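Local coordinates for protein putative glycosidase ph117-related (Bacteroides thetaiotaomicron, PDB 5A7V) that probably cleaves or phosphorolyses beta-linked mannosides, as a GH130-family enzyme with mannose bound in its pocket, at residues F39-P45 against M372-N376; V305-Q310 against P328-P332. All coordinates share one frame; numbering follows the deposited sequence.

Contact 1 (39-45 with 372-376) and contact 2 (305-310 with 328-332) lie side by side, their centres about 13 Å apart. In sequence the whole of contact 2 falls between the two segments of contact 1. They touch at several points, among them NE2 of Gln-310, 2.8 Å from O of Phe-39 in a probable hydrogen bond, NH2 of Arg-44, 2.9 Å from O of Arg-331, and CE1 of Phe-330, packed 3.5 Å from O of Phe-42. Only contact 2 holds a residue of the mannose pocket, Tyr-306, whose OH lies 2.8 Å from O1 of the sugar. Contact 1 supplies none and lies farther from the sugar.

Contact 1. Residues F39-P45 against M372-N376; sequences FGGFERP and MAIYN
Segment 39-45 and the end of strand 369-375 cross with end-to-end directions 128° apart and meet in a single antiparallel hydrogen-bonded pair, Glu-43 with Ile-374, where N of Glu-43 to O of Ile-374 and N of Ile-374 to O of Glu-43 are both 2.9 Å. Tyr-375 is the residue most covered in this contact. Its CG is anti to the backbone N (chi1 162°), which lays the ring against Gly-40, with Gly-40 N over the ring centre and Gly-40 CA in a CH-pi contact on that face. A cis peptide joins Gly-40 to Gly-41. CB of Tyr-375 sits over one face of the Phe-42 ring, 3.5 Å from CE2 of Phe-42, and the edge of the tyrosine ring turns toward the Phe-42 face with planes 56° apart. CB of Phe-42 also packs on CB of Ala-373. At the other end the bent Met-372 chain brings SD within 3.3 Å of CD of Pro-45, crossing the proline at about a right angle. A water takes the N-H of Asn-376 and lies 3.0 Å from O of Gly-41. The guanidinium of Arg-44 forms salt bridges with Glu-337 and Asp-384. Strand 358-365 pairs with strand 369-375 and puts Leu-361 against Phe-42, while Phe-39 packs on Trp-359 and strand 270-280; the loop thus borders a three-stranded antiparallel sheet, probably a blade of a five-bladed beta-propeller as in GH130 enzymes.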
# COMPACT_ATOMS: atom_id res chain seq x y z
N PHE A 39 -5.57 -8.07 12.61
CA PHE A 39 -4.61 -9.03 12.03
C PHE A 39 -3.25 -8.93 12.72
O PHE A 39 -2.75 -7.85 12.97
CB PHE A 39 -4.41 -8.77 10.51
CG PHE A 39 -5.63 -9.03 9.68
CD1 PHE A 39 -6.63 -8.08 9.60
CD2 PHE A 39 -5.79 -10.21 8.98
CE1 PHE A 39 -7.79 -8.34 8.84
CE2 PHE A 39 -6.95 -10.46 8.24
CZ PHE A 39 -7.94 -9.53 8.19
N GLY A 40 -2.62 -10.10 12.92
CA GLY A 40 -1.25 -10.12 13.43
C GLY A 40 -1.06 -10.99 14.63
O GLY A 40 -2.02 -11.58 15.15
N GLY A 41 0.18 -11.07 15.13
CA GLY A 41 1.32 -10.35 14.57
C GLY A 41 1.88 -10.93 13.28
O GLY A 41 1.62 -12.11 12.96
N PHE A 42 2.58 -10.08 12.52
CA PHE A 42 3.29 -10.47 11.31
C PHE A 42 4.77 -10.63 11.61
O PHE A 42 5.46 -9.63 11.90
CB PHE A 42 3.07 -9.44 10.22
CG PHE A 42 1.63 -9.35 9.73
CD1 PHE A 42 0.67 -8.64 10.42
CD2 PHE A 42 1.27 -9.96 8.53
CE1 PHE A 42 -0.63 -8.56 9.95
CE2 PHE A 42 -0.03 -9.87 8.04
CZ PHE A 42 -0.99 -9.17 8.74
N GLU A 43 5.28 -11.86 11.49
CA GLU A 43 6.64 -12.16 11.84
C GLU A 43 7.52 -12.14 10.58
O GLU A 43 7.21 -12.79 9.58
CB GLU A 43 6.70 -13.51 12.52
CG GLU A 43 8.07 -13.93 12.98
CD GLU A 43 8.07 -15.18 13.84
OE1 GLU A 43 7.03 -15.69 14.27
OE2 GLU A 43 9.18 -15.63 14.13
N ARG A 44 8.63 -11.42 10.65
CA ARG A 44 9.62 -11.39 9.58
C ARG A 44 10.37 -12.72 9.58
O ARG A 44 10.91 -13.12 10.63
CB ARG A 44 10.60 -10.26 9.85
CG ARG A 44 9.99 -8.86 9.83
CD ARG A 44 10.91 -7.88 10.58
NE ARG A 44 10.43 -6.50 10.71
CZ ARG A 44 9.56 -6.09 11.65
NH1 ARG A 44 9.07 -6.93 12.54
NH2 ARG A 44 9.26 -4.82 11.72
N PRO A 45 10.45 -13.40 8.45
CA PRO A 45 11.17 -14.69 8.52
C PRO A 45 12.68 -14.48 8.69
O PRO A 45 13.23 -13.60 8.10
CB PRO A 45 10.82 -15.36 7.20
CG PRO A 45 9.52 -14.74 6.83
CD PRO A 45 9.68 -13.28 7.24
N MET A 372 8.97 -8.47 3.75
CA MET A 372 7.77 -9.26 3.97
C MET A 372 7.69 -9.76 5.41
O MET A 372 8.72 -9.85 6.12
CB MET A 372 7.66 -10.35 2.91
CG MET A 372 8.68 -11.40 2.97
SD MET A 372 8.41 -12.69 4.20
CE MET A 372 6.78 -13.19 3.95
N ALA A 373 6.48 -10.13 5.81
CA ALA A 373 6.26 -10.76 7.13
C ALA A 373 4.97 -11.61 7.05
O ALA A 373 4.13 -11.37 6.16
CB ALA A 373 6.16 -9.69 8.23
N ILE A 374 4.84 -12.59 7.93
CA ILE A 374 3.74 -13.58 7.86
C ILE A 374 2.94 -13.57 9.16
O ILE A 374 3.51 -13.72 10.25
CB ILE A 374 4.26 -15.01 7.60
CG1 ILE A 374 5.15 -15.08 6.37
CG2 ILE A 374 3.07 -15.99 7.48
CD1 ILE A 374 5.83 -16.42 6.15
N TYR A 375 1.61 -13.44 9.04
CA TYR A 375 0.67 -13.67 10.12
C TYR A 375 0.05 -15.04 9.87
O TYR A 375 -0.65 -15.26 8.85
CB TYR A 375 -0.41 -12.58 10.17
CG TYR A 375 -1.65 -12.91 10.94
CD1 TYR A 375 -1.59 -13.46 12.22
CD2 TYR A 375 -2.92 -12.68 10.38
CE1 TYR A 375 -2.76 -13.75 12.91
CE2 TYR A 375 -4.07 -12.97 11.08
CZ TYR A 375 -4.02 -13.52 12.31
OH TYR A 375 -5.18 -13.76 12.98
N ASN A 376 0.29 -15.99 10.76
CA ASN A 376 -0.28 -17.32 10.68
C ASN A 376 -1.42 -17.41 11.71
O ASN A 376 -1.17 -17.53 12.91
CB ASN A 376 0.77 -18.40 10.98
CG ASN A 376 0.22 -19.79 10.86
OD1 ASN A 376 -1.00 -19.97 10.68
ND2 ASN A 376 1.08 -20.78 10.98
O HOH W 1 2.09 -15.09 12.90

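Contact 2. Residues V305-Q310 against P328-P332; sequences VYAAGQ and PFFRP. With MAN (alpha-D-mannopyranose), chain E.
Two backbone hydrogen bonds tie Ala-308 to the loop 328-332: its N donates to O of Phe-330 at 2.8 Å, nearly straight at 173°, and its O accepts from N of Phe-329 at 2.9 Å in a more bent bond. Aromatic packing centres on Phe-329. With chi1 at 71° its CG lies between the backbone N and carbonyl carbon, and the ring swings to the strand, where CE1 touches CB of Ala-308 at 3.5 Å. NE2 of Gln-310 stands over the centre of one ring face, 3.4 Å above the plane, the amide turned 79° from the ring, and CB of Phe-330 lies over the opposite face. Both ends of that amide have hydrogen-bond partners outside the two segments, NE2 with the carbonyl of Phe-39. Apolar contacts complete the interface: CB of Ala-307 meets CB of Pro-328 at 3.6 Å and also CB of Arg-331, while CG2 of Val-305 reaches CG of Pro-332 at 3.5 Å. Tyr-306 points away from the loop and contributes to the mannose pocket, with O1 of the sugar at its ring edge; Glu-272, Asp-367, Asp-146, Glu-231 and Asn-78 also hydrogen-bond the sugar. Strand 306-314 pairs with strand 283-291, probably within a propeller blade as in GH130 relatives; from strand 347-355, Ile-349 packs on Phe-329 and Val-347 on Phe-330 and Pro-332, and the loop leads on to helix 335-338.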
# COMPACT_ATOMS: atom_id res chain seq x y z
N VAL A 305 8.58 8.93 11.56
CA VAL A 305 8.53 7.53 11.12
C VAL A 305 7.15 7.18 10.57
O VAL A 305 6.14 7.69 11.04
CB VAL A 305 8.95 6.57 12.26
CG1 VAL A 305 7.86 6.41 13.30
CG2 VAL A 305 9.44 5.23 11.77
N TYR A 306 7.14 6.25 9.60
CA TYR A 306 5.87 5.59 9.17
C TYR A 306 5.79 4.21 9.83
O TYR A 306 6.67 3.36 9.63
CB TYR A 306 5.77 5.43 7.67
CG TYR A 306 5.49 6.66 6.87
CD1 TYR A 306 6.41 7.71 6.75
CD2 TYR A 306 4.29 6.78 6.16
CE1 TYR A 306 6.14 8.81 5.95
CE2 TYR A 306 4.02 7.86 5.37
CZ TYR A 306 4.96 8.87 5.23
OH TYR A 306 4.73 9.95 4.40
N ALA A 307 4.76 4.04 10.65
CA ALA A 307 4.46 2.78 11.30
C ALA A 307 2.97 2.42 11.07
O ALA A 307 2.15 3.32 10.91
CB ALA A 307 4.79 2.85 12.80
N ALA A 308 2.65 1.12 11.06
CA ALA A 308 1.36 0.66 10.52
C ALA A 308 0.32 0.49 11.62
O ALA A 308 0.60 -0.05 12.70
CB ALA A 308 1.54 -0.63 9.75
N GLY A 309 -0.91 0.90 11.28
CA GLY A 309 -2.09 0.75 12.13
C GLY A 309 -3.21 -0.06 11.49
O GLY A 309 -3.08 -0.52 10.34
N GLN A 310 -4.29 -0.22 12.26
CA GLN A 310 -5.51 -0.86 11.70
C GLN A 310 -6.70 -0.13 12.25
O GLN A 310 -6.74 0.24 13.43
CB GLN A 310 -5.60 -2.35 12.04
CG GLN A 310 -4.40 -3.14 11.58
CD GLN A 310 -4.49 -4.63 11.90
OE1 GLN A 310 -5.53 -5.28 11.74
NE2 GLN A 310 -3.38 -5.21 12.35
N PRO A 328 1.10 1.23 16.95
CA PRO A 328 1.25 0.52 15.67
C PRO A 328 1.47 -0.95 15.91
O PRO A 328 2.13 -1.33 16.86
CB PRO A 328 2.46 1.19 15.02
CG PRO A 328 3.31 1.68 16.19
CD PRO A 328 2.29 2.06 17.26
N PHE A 329 0.96 -1.79 15.00
CA PHE A 329 1.16 -3.26 15.12
C PHE A 329 2.48 -3.71 14.46
O PHE A 329 2.96 -4.82 14.72
CB PHE A 329 -0.02 -4.09 14.54
CG PHE A 329 -0.15 -4.07 13.02
CD1 PHE A 329 -0.70 -3.02 12.35
CD2 PHE A 329 0.37 -5.12 12.29
CE1 PHE A 329 -0.79 -3.00 10.96
CE2 PHE A 329 0.29 -5.12 10.91
CZ PHE A 329 -0.30 -4.08 10.24
N PHE A 330 3.04 -2.85 13.62
CA PHE A 330 4.23 -3.18 12.80
C PHE A 330 4.93 -1.85 12.61
O PHE A 330 4.32 -0.84 12.22
CB PHE A 330 3.77 -3.80 11.47
CG PHE A 330 4.83 -4.57 10.72
CD1 PHE A 330 5.24 -5.81 11.16
CD2 PHE A 330 5.41 -4.06 9.57
CE1 PHE A 330 6.22 -6.52 10.47
CE2 PHE A 330 6.39 -4.76 8.90
CZ PHE A 330 6.78 -6.00 9.35
N ARG A 331 6.24 -1.83 12.89
CA ARG A 331 7.00 -0.58 12.84
C ARG A 331 8.43 -0.90 12.44
O ARG A 331 8.83 -2.06 12.49
CB ARG A 331 6.95 0.18 14.18
CG ARG A 331 7.65 -0.52 15.33
CD ARG A 331 7.45 0.25 16.61
NE ARG A 331 8.01 -0.41 17.78
CZ ARG A 331 9.28 -0.25 18.19
NH1 ARG A 331 10.11 0.55 17.56
NH2 ARG A 331 9.67 -0.91 19.26
N PRO A 332 9.21 0.14 12.09
CA PRO A 332 10.59 -0.20 11.73
C PRO A 332 11.39 -0.81 12.89
O PRO A 332 11.45 -0.23 14.00
CB PRO A 332 11.19 1.15 11.30
CG PRO A 332 10.00 1.89 10.71
CD PRO A 332 8.89 1.52 11.70
C1 MAN E . 4.07 9.05 0.98
C2 MAN E . 3.72 7.61 0.53
C3 MAN E . 4.85 6.81 -0.15
C4 MAN E . 6.19 7.02 0.57
C5 MAN E . 6.09 7.97 1.77
C6 MAN E . 7.47 8.30 2.39
O1 MAN E . 3.17 9.54 2.12
O2 MAN E . 2.62 7.74 -0.37
O3 MAN E . 5.05 7.20 -1.50
O4 MAN E . 6.64 5.72 0.93
O5 MAN E . 5.47 9.20 1.28
O6 MAN E . 8.28 8.98 1.42